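Local atomic coordinates of SUBA (PDB entry 2IY9), a protein that cleaves the host endoplasmic reticulum chaperone BiP as the subtilisin-like serine protease subunit of the AB5 subtilase cytotoxin. Residues K211-P214 and V215-A219; L166-M169 and G170-D174. All blocks are in the same frame, centred on the assembly; numbering follows the deposited sequence.

Interaction 1. Residues K211-P214 and V215-A219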
loop_
_atom_site.group_PDB
_atom_site.type_symbol
_atom_site.label_atom_id
_atom_site.label_comp_id
_atom_site.label_asym_id
_atom_site.label_seq_id
_atom_site.Cartn_x
_atom_site.Cartn_y
_atom_site.Cartn_z
ATOM N N LYS A 211 -0.927 19.685 -2.852
ATOM C CA LYS A 211 -1.578 19.363 -4.129
ATOM C C LYS A 211 -0.839 18.302 -4.941
ATOM O O LYS A 211 -1.481 17.489 -5.613
ATOM C CB LYS A 211 -1.772 20.626 -4.986
ATOM C CG LYS A 211 -2.837 21.601 -4.460
ATOM C CD LYS A 211 -3.033 22.767 -5.450
ATOM C CE LYS A 211 -3.992 23.829 -4.915
ATOM N NZ LYS A 211 -5.332 23.279 -4.560
ATOM N N GLN A 212 0.494 18.307 -4.887
ATOM C CA GLN A 212 1.298 17.273 -5.578
ATOM C C GLN A 212 1.726 16.076 -4.715
ATOM O O GLN A 212 2.462 15.200 -5.186
ATOM C CB GLN A 212 2.533 17.870 -6.278
ATOM C CG GLN A 212 2.664 19.359 -6.210
ATOM C CD GLN A 212 3.967 19.861 -6.795
ATOM O OE1 GLN A 212 4.023 20.296 -7.948
ATOM N NE2 GLN A 212 5.016 19.848 -5.986
ATOM N N ASP A 213 1.274 16.040 -3.463
ATOM C CA ASP A 213 1.646 14.979 -2.512
ATOM C C ASP A 213 1.452 13.565 -3.122
ATOM O O ASP A 213 0.330 13.201 -3.474
ATOM C CB ASP A 213 0.827 15.160 -1.224
ATOM C CG ASP A 213 1.125 14.113 -0.149
ATOM O OD1 ASP A 213 2.090 13.326 -0.259
ATOM O OD2 ASP A 213 0.356 14.084 0.833
ATOM N N PRO A 214 2.548 12.792 -3.272
ATOM C CA PRO A 214 2.489 11.464 -3.893
ATOM C C PRO A 214 2.200 10.309 -2.913
ATOM O O PRO A 214 2.139 9.160 -3.333
ATOM C CB PRO A 214 3.892 11.304 -4.454
ATOM C CG PRO A 214 4.757 11.954 -3.422
ATOM C CD PRO A 214 3.936 13.131 -2.886
ATOM N N VAL A 215 2.025 10.625 -1.630
ATOM C CA VAL A 215 1.745 9.619 -0.594
ATOM C C VAL A 215 0.226 9.465 -0.379
ATOM O O VAL A 215 -0.489 10.454 -0.272
ATOM C CB VAL A 215 2.437 9.981 0.749
ATOM C CG1 VAL A 215 2.191 8.896 1.831
ATOM C CG2 VAL A 215 3.952 10.190 0.550
ATOM N N ILE A 216 -0.237 8.216 -0.306
ATOM C CA ILE A 216 -1.602 7.881 0.077
ATOM C C ILE A 216 -1.522 7.086 1.380
ATOM O O ILE A 216 -0.970 5.982 1.411
ATOM C CB ILE A 216 -2.336 7.074 -1.027
ATOM C CG1 ILE A 216 -2.467 7.922 -2.300
ATOM C CG2 ILE A 216 -3.729 6.644 -0.550
ATOM C CD1 ILE A 216 -2.932 7.125 -3.517
ATOM N N ARG A 217 -2.027 7.688 2.452
ATOM C CA ARG A 217 -1.869 7.173 3.820
ATOM C C ARG A 217 -3.100 6.362 4.175
ATOM O O ARG A 217 -4.211 6.871 4.126
ATOM C CB ARG A 217 -1.720 8.335 4.819
ATOM C CG ARG A 217 -0.514 9.233 4.551
ATOM C CD ARG A 217 -0.734 10.680 5.042
ATOM N NE ARG A 217 0.376 11.518 4.581
ATOM C CZ ARG A 217 0.404 12.128 3.403
ATOM N NH1 ARG A 217 -0.642 12.036 2.580
ATOM N NH2 ARG A 217 1.462 12.850 3.053
ATOM N N VAL A 218 -2.890 5.100 4.537
ATOM C CA VAL A 218 -3.978 4.139 4.651
ATOM C C VAL A 218 -4.188 3.663 6.103
ATOM O O VAL A 218 -3.246 3.209 6.756
ATOM C CB VAL A 218 -3.741 2.922 3.704
ATOM C CG1 VAL A 218 -4.865 1.875 3.853
ATOM C CG2 VAL A 218 -3.627 3.376 2.226
ATOM N N ALA A 219 -5.424 3.785 6.588
ATOM C CA ALA A 219 -5.855 3.198 7.873
ATOM C C ALA A 219 -6.659 1.905 7.667
ATOM O O ALA A 219 -7.161 1.649 6.568
ATOM C CB ALA A 219 -6.684 4.203 8.659
#

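Interaction 2. Residues L166-M169 and G170-D174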
loop_
_atom_site.group_PDB
_atom_site.type_symbol
_atom_site.label_atom_id
_atom_site.label_comp_id
_atom_site.label_asym_id
_atom_site.label_seq_id
_atom_site.Cartn_x
_atom_site.Cartn_y
_atom_site.Cartn_z
ATOM N N LEU A 166 10.162 13.046 -1.150
ATOM C CA LEU A 166 8.725 12.995 -1.418
ATOM C C LEU A 166 8.228 14.223 -2.174
ATOM O O LEU A 166 7.396 14.104 -3.078
ATOM C CB LEU A 166 7.940 12.765 -0.122
ATOM C CG LEU A 166 8.270 11.422 0.564
ATOM C CD1 LEU A 166 7.740 11.403 1.979
ATOM C CD2 LEU A 166 7.727 10.224 -0.213
ATOM N N SER A 167 8.733 15.404 -1.819
ATOM C CA SER A 167 8.326 16.617 -2.549
ATOM C C SER A 167 8.828 16.568 -3.994
ATOM O O SER A 167 8.116 16.982 -4.902
ATOM C CB SER A 167 8.774 17.900 -1.842
ATOM O OG SER A 167 10.187 17.955 -1.751
ATOM N N ARG A 168 10.029 16.022 -4.199
ATOM C CA ARG A 168 10.564 15.784 -5.553
ATOM C C ARG A 168 9.718 14.778 -6.345
ATOM O O ARG A 168 9.352 15.042 -7.496
ATOM C CB ARG A 168 12.028 15.318 -5.489
ATOM C CG ARG A 168 12.742 15.217 -6.847
ATOM C CD ARG A 168 14.273 15.266 -6.681
ATOM N NE ARG A 168 14.888 13.989 -6.302
ATOM C CZ ARG A 168 14.979 13.536 -5.058
ATOM N NH1 ARG A 168 14.455 14.228 -4.065
ATOM N NH2 ARG A 168 15.574 12.383 -4.798
ATOM N N MET A 169 9.396 13.633 -5.736
ATOM C CA MET A 169 8.517 12.658 -6.398
ATOM C C MET A 169 7.181 13.317 -6.736
ATOM O O MET A 169 6.614 13.066 -7.789
ATOM C CB MET A 169 8.305 11.406 -5.542
ATOM C CG MET A 169 7.256 10.416 -6.106
ATOM S SD MET A 169 6.954 8.951 -5.090
ATOM C CE MET A 169 7.778 9.484 -3.596
ATOM N N GLY A 170 6.699 14.181 -5.842
ATOM C CA GLY A 170 5.453 14.918 -6.068
ATOM C C GLY A 170 5.531 15.780 -7.314
ATOM O O GLY A 170 4.647 15.732 -8.175
ATOM N N ARG A 171 6.607 16.552 -7.420
ATOM C CA ARG A 171 6.843 17.379 -8.598
ATOM C C ARG A 171 6.893 16.567 -9.895
ATOM O O ARG A 171 6.354 16.991 -10.915
ATOM C CB ARG A 171 8.103 18.213 -8.420
ATOM C CG ARG A 171 7.874 19.425 -7.538
ATOM C CD ARG A 171 9.081 20.347 -7.500
ATOM N NE ARG A 171 10.294 19.690 -7.011
ATOM C CZ ARG A 171 10.610 19.520 -5.728
ATOM N NH1 ARG A 171 9.799 19.930 -4.759
ATOM N NH2 ARG A 171 11.746 18.926 -5.418
ATOM N N ASN A 172 7.503 15.388 -9.834
ATOM C CA ASN A 172 7.603 14.480 -10.983
ATOM C C ASN A 172 6.241 13.991 -11.462
ATOM O O ASN A 172 6.045 13.739 -12.649
ATOM C CB ASN A 172 8.500 13.283 -10.638
ATOM C CG ASN A 172 9.936 13.693 -10.323
ATOM O OD1 ASN A 172 10.351 14.819 -10.607
ATOM N ND2 ASN A 172 10.692 12.781 -9.719
ATOM N N ASN A 173 5.311 13.842 -10.516
ATOM C CA ASN A 173 3.922 13.523 -10.825
ATOM C C ASN A 173 3.744 12.198 -11.588
ATOM O O ASN A 173 2.847 12.056 -12.422
ATOM C CB ASN A 173 3.279 14.694 -11.589
ATOM C CG ASN A 173 1.769 14.710 -11.469
ATOM O OD1 ASN A 173 1.194 14.023 -10.618
ATOM N ND2 ASN A 173 1.115 15.487 -12.330
ATOM N N ASP A 174 4.618 11.236 -11.308
ATOM C CA ASP A 174 4.624 9.979 -12.055
ATOM C C ASP A 174 4.296 8.761 -11.196
ATOM O O ASP A 174 3.677 7.807 -11.677
ATOM C CB ASP A 174 5.945 9.783 -12.811
ATOM C CG ASP A 174 7.179 9.947 -11.922
ATOM O OD1 ASP A 174 7.051 10.304 -10.724
ATOM O OD2 ASP A 174 8.294 9.716 -12.442
#

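Interaction 1. Residues K211-P214 and V215-A219
Val215 receives the chain from Asp213 through an Asx turn, which leads into strand 215-221 of the parallel sheet of the subtilase fold. Val215 N donates to Asp213 OD1 at 3.0 Å, nearly straight at 163°, reaching that oxygen from above the carboxylate plane. Pro214 takes the corner between them, and its CG sits 4.4 Å from Val215 CG2. Ile216, next along, packs its side chain on Leu176 and on Leu282 of helix 271-288. Arg217 turns back to the carboxylate. Its chain is extended from CG to NE, and this length carries the guanidinium over Val215; Val215 CB lies 3.7 Å above one face, toward the rim. Arg217 meets Asp213 end-on, with both terminal nitrogens on one oxygen, and the two flat groups are turned 61° apart. This buried salt bridge is extended by Asp248, which pairs with Arg217 NH1, while the carbonyls of Ala200 and Tyr202 accept from NE and NH2. Further on, Val218 packs against helix 271-288. Asp213 OD2 takes its bonds on the syn side, NH2 of Arg217 at 2.8 Å and NH1 of Arg217 at 2.9 Å.

Interaction 2. Residues L166-M169 and G170-D174
Arg171 folds back along its own helix onto the preceding turn, where Ser167 and Arg168 receive it. Arg171 CB rests 3.5 Å from the carbonyl O of Arg168, and Arg171 CG lies 3.6 Å from the O of Ser167. A bend at chi3 (-59°) then turns the chain from CD onward, so that NE and CZ pass over the backbone instead of reaching outward. The guanidinium lies with one face on the peptide: Ser167 O is 3.4 Å from its plane and Arg168 CA 3.3 Å, both offset toward the rim. These are the last turns of helix 160-172, one of the helices flanking the parallel sheet of the subtilase fold, and the regular i to i+4 bonds run through them, including Arg171 N to Ser167 O at 3.0 Å. Asn173 ends the helix with a positive phi of 59°, its N still bonded to Met169 O, while its OD1 bonds to Thr295. At the tip, Arg171 NH1 comes within 3.6 Å of Ser167 OG, a hydroxyl that bonds back to Thr163 and Glu164 carbonyls. Arg171 NH2 approaches Arg168 CB at 3.6 Å and, closer still, Arg168 CA at 3.4 Å; the guanidinium of Arg168 itself turns to a salt bridge with Glu164.

Overall arrangement
Interaction 2 closes helix 160-172, and the chain continues into strand 176-180, beside which the strand of interaction 1 lies in parallel. Their centres are about 11 Å apart, and the two meet directly. Gln212 NE2 packs 3.3 Å from Arg171 CG, and Pro214 CG lies 3.4 Å from Leu166 O, so the turn entering strand 215-221 rests on the last turns of the helix. Leu166 and Met169 of that helix also pack on Ile177 in the intervening strand. Both contacts lie away from Asp52, His89 and Ser272, the charge-relay triad inferred for this subtilase; one indirect link runs through Val218, which packs on helix 271-288, the helix carrying Ser272.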